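Local coordinates for protein alkaline serine protease (Thermobifida fusca, PDB 2PFE) that probably cleaves peptide bonds inside protein chains as a serine endopeptidase of the S1 family, this chain being its protease domain, at residues Thr110-Asn115 and Arg130-Ala135. Residues are numbered along the deposited sequence; the frame is centred on the assembly and turned at random.
Sequences TIQSKN and RTTACA. With AES (4-(2-aminoethyl)benzenesulfonyl fluoride), chain D.
A classic beta bulge interrupts the antiparallel pairing of the two strands: Gln112 and Ser113 both face Arg130, and the register slips by one residue between the pairs Ile111–Thr131 and Ser113–Arg130. Arg130 O accepts from Gln112 N at 2.8 Å and only weakly from Ser113 N, whereas Arg130 N donates to Ser113 O at 2.8 Å. Strands 105-113 and 128-131 are neighbours in the closed antiparallel barrel of this chymotrypsin-like fold, and Ile111 and Thr131 both pack onto Val97. Past the bulge, Thr132 N donates to Thr110 O (3.0 Å), while Thr132 OG1, placed between its backbone N and carbonyl carbon (chi1 61°), takes the N-H of Thr110 at 2.8 Å. A bend at Arg130 chi3 (86°) brings NE to Gln112 OE1 at 2.9 Å, with OE1 lying in the guanidinium plane and the amide plane nearly perpendicular to it (88°). NH2 adds a weak bond to the same oxygen, which water 1 also reaches. Ser113 OG lies over one guanidinium face, 3.2 Å from Arg130 CZ, with CB above the same face, offset toward the rim; OG meets NH1 at too poor an angle for a hydrogen bond. A leucine in place of Arg130 would probably deprive Gln112 OE1 of its guanidinium donors and let that amide turn. Beyond Thr132, the chain runs through Cys134, disulfide-bonded to Cys161, to Ala135, whose CB packs against the inhibitor ring.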
ATOM      1  N   THR A 110     -10.343  11.112   6.208  1.00  4.40           N
ATOM      2  CA  THR A 110     -10.354  12.236   5.266  1.00  5.46           C
ATOM      3  C   THR A 110      -8.908  12.565   4.894  1.00  4.74           C
ATOM      4  O   THR A 110      -8.014  12.523   5.756  1.00  4.44           O
ATOM      5  CB  THR A 110     -11.066  13.482   5.898  1.00  5.76           C
ATOM      6  OG1 THR A 110     -12.441  13.137   6.149  0.80  8.65           O
ATOM      7  CG2 THR A 110     -11.053  14.676   4.973  0.80  7.00           C
ATOM      8  N   ILE A 111      -8.679  12.931   3.629  1.00  4.12           N
ATOM      9  CA  ILE A 111      -7.379  13.402   3.167  1.00  4.78           C
ATOM     10  C   ILE A 111      -7.227  14.846   3.653  1.00  4.84           C
ATOM     11  O   ILE A 111      -8.047  15.708   3.317  1.00  4.74           O
ATOM     12  CB  ILE A 111      -7.299  13.353   1.628  1.00  4.97           C
ATOM     13  CG1 ILE A 111      -7.335  11.893   1.152  1.00  5.72           C
ATOM     14  CG2 ILE A 111      -6.030  14.082   1.145  1.00  5.64           C
ATOM     15  CD1 ILE A 111      -7.379  11.686  -0.373  1.00  6.85           C
ATOM     16  N   GLN A 112      -6.203  15.108   4.459  1.00  4.48           N
ATOM     17  CA  GLN A 112      -6.041  16.425   5.072  1.00  5.11           C
ATOM     18  C   GLN A 112      -5.045  17.329   4.377  1.00  5.82           C
ATOM     19  O   GLN A 112      -5.270  18.540   4.256  1.00  6.86           O
ATOM     20  CB  GLN A 112      -5.576  16.289   6.525  1.00  5.41           C
ATOM     21  CG  GLN A 112      -6.614  15.700   7.460  1.00  6.64           C
ATOM     22  CD  GLN A 112      -6.299  16.039   8.912  1.00  9.66           C
ATOM     23  OE1 GLN A 112      -5.137  15.984   9.332  1.00 10.42           O
ATOM     24  NE2 GLN A 112      -7.319  16.424   9.676  1.00 10.28           N
ATOM     25  N   SER A 113      -3.920  16.757   3.977  1.00  5.24           N
ATOM     26  CA  SER A 113      -2.829  17.546   3.413  1.00  5.62           C
ATOM     27  C   SER A 113      -1.879  16.677   2.619  1.00  5.24           C
ATOM     28  O   SER A 113      -1.518  15.595   3.057  1.00  6.48           O
ATOM     29  CB  SER A 113      -2.064  18.271   4.521  1.00  6.51           C
ATOM     30  OG  SER A 113      -1.350  17.364   5.324  0.60  9.51           O
ATOM     31  N   LYS A 114      -1.459  17.171   1.457  1.00  4.09           N
ATOM     32  CA  LYS A 114      -0.581  16.434   0.568  1.00  3.86           C
ATOM     33  C   LYS A 114       0.846  16.967   0.644  1.00  4.41           C
ATOM     34  O   LYS A 114       1.117  18.034   1.199  1.00  5.06           O
ATOM     35  CB  LYS A 114      -1.099  16.500  -0.877  1.00  4.13           C
ATOM     36  CG  LYS A 114      -2.462  15.856  -1.059  1.00  3.83           C
ATOM     37  CD  LYS A 114      -2.909  15.951  -2.489  1.00  2.99           C
ATOM     38  CE  LYS A 114      -4.263  15.252  -2.675  1.00  2.05           C
ATOM     39  NZ  LYS A 114      -4.853  15.397  -4.042  1.00  4.63           N
ATOM     40  N   ASN A 115       1.757  16.205   0.069  1.00  3.52           N
ATOM     41  CA  ASN A 115       3.162  16.614  -0.024  1.00  4.24           C
ATOM     42  C   ASN A 115       3.793  16.926   1.336  1.00  4.28           C
ATOM     43  O   ASN A 115       4.520  17.926   1.493  1.00  5.02           O
ATOM     44  CB  ASN A 115       3.378  17.766  -1.019  1.00  5.47           C
ATOM     45  CG  ASN A 115       4.793  17.790  -1.549  1.00  9.47           C
ATOM     46  OD1 ASN A 115       5.471  16.748  -1.578  1.00 11.60           O
ATOM     47  ND2 ASN A 115       5.257  18.972  -1.979  1.00 13.15           N
ATOM     48  N   ARG A 130      -1.269  13.084   4.325  1.00  3.48           N
ATOM     49  CA  ARG A 130      -1.761  12.899   5.691  1.00  3.03           C
ATOM     50  C   ARG A 130      -3.273  12.701   5.671  1.00  3.67           C
ATOM     51  O   ARG A 130      -3.995  13.425   4.961  1.00  3.40           O
ATOM     52  CB  ARG A 130      -1.376  14.108   6.566  1.00  2.63           C
ATOM     53  CG  ARG A 130      -1.809  13.949   7.977  1.00  4.80           C
ATOM     54  CD  ARG A 130      -1.378  15.135   8.808  1.00  5.70           C
ATOM     55  NE  ARG A 130      -2.347  16.239   8.742  1.00  9.64           N
ATOM     56  CZ  ARG A 130      -2.058  17.500   8.417  1.00  8.94           C
ATOM     57  NH1 ARG A 130      -0.821  17.871   8.098  1.00 10.10           N
ATOM     58  NH2 ARG A 130      -3.015  18.411   8.411  1.00  8.84           N
ATOM     59  N   THR A 131      -3.751  11.718   6.430  1.00  3.24           N
ATOM     60  CA  THR A 131      -5.184  11.486   6.588  1.00  3.33           C
ATOM     61  C   THR A 131      -5.552  11.303   8.052  1.00  3.16           C
ATOM     62  O   THR A 131      -4.697  11.040   8.894  1.00  3.48           O
ATOM     63  CB  THR A 131      -5.680  10.221   5.831  1.00  3.87           C
ATOM     64  OG1 THR A 131      -5.489   9.051   6.642  1.00  5.89           O
ATOM     65  CG2 THR A 131      -4.956  10.031   4.481  1.00  4.95           C
ATOM     66  N   THR A 132      -6.850  11.374   8.325  1.00  3.33           N
ATOM     67  CA  THR A 132      -7.360  11.112   9.652  1.00  3.95           C
ATOM     68  C   THR A 132      -7.689   9.643   9.932  1.00  4.64           C
ATOM     69  O   THR A 132      -8.182   9.355  11.021  1.00  4.81           O
ATOM     70  CB  THR A 132      -8.646  11.890   9.898  1.00  3.73           C
ATOM     71  OG1 THR A 132      -9.637  11.457   8.946  1.00  4.02           O
ATOM     72  CG2 THR A 132      -8.409  13.422   9.832  1.00  4.84           C
ATOM     73  N   ALA A 133      -7.447   8.725   8.979  1.00  4.66           N
ATOM     74  CA  ALA A 133      -7.643   7.304   9.239  1.00  5.27           C
ATOM     75  C   ALA A 133      -6.584   6.748  10.177  1.00  5.51           C
ATOM     76  O   ALA A 133      -5.475   7.276  10.220  1.00  5.44           O
ATOM     77  CB  ALA A 133      -7.633   6.531   7.927  1.00  4.45           C
ATOM     78  N   CYS A 134      -6.924   5.698  10.927  0.90  5.20           N
ATOM     79  CA  CYS A 134      -5.961   5.058  11.828  0.90  5.83           C
ATOM     80  C   CYS A 134      -5.307   3.849  11.157  0.90  5.41           C
ATOM     81  O   CYS A 134      -5.829   3.320  10.175  0.90  5.66           O
ATOM     82  CB  CYS A 134      -6.653   4.613  13.111  0.90  6.57           C
ATOM     83  SG  CYS A 134      -7.959   3.340  12.813  0.90  8.39           S
ATOM     84  N   ALA A 135      -4.180   3.406  11.710  1.00  4.88           N
ATOM     85  CA  ALA A 135      -3.502   2.200  11.241  1.00  5.30           C
ATOM     86  C   ALA A 135      -2.661   1.658  12.375  1.00  4.76           C
ATOM     87  O   ALA A 135      -2.352   2.385  13.332  1.00  5.99           O
ATOM     88  CB  ALA A 135      -2.604   2.493  10.023  1.00  4.97           C
TER
HETATM   89  C3  AES D1002       2.620   1.702  12.649  1.00 19.87           C
HETATM   90  C2  AES D1002       2.918   1.219  11.371  1.00 20.34           C
HETATM   91  C1  AES D1002       2.149   1.640  10.285  1.00 19.84           C
HETATM   92  S   AES D1002       2.413   1.072   8.636  1.00 18.07           S
HETATM   93  O1S AES D1002       2.845   2.149   7.687  1.00 15.69           O
HETATM   94  O2S AES D1002       0.704   0.691   8.283  1.00 20.38           O
HETATM   95  C6  AES D1002       1.075   2.508  10.483  1.00 19.69           C
HETATM   96  C5  AES D1002       0.783   2.991  11.753  1.00 19.73           C
HETATM   97  C4  AES D1002       1.545   2.588  12.844  1.00 20.15           C
HETATM   98  C7  AES D1002       1.162   3.157  14.204  1.00 21.57           C
HETATM   99  C8  AES D1002       2.312   3.120  15.209  1.00 23.83           C
HETATM  100  N8  AES D1002       2.188   4.202  16.166  1.00 26.10           N
HETATM  101  O   HOH W   1      -4.238  13.772   9.913  1.00 20.81           O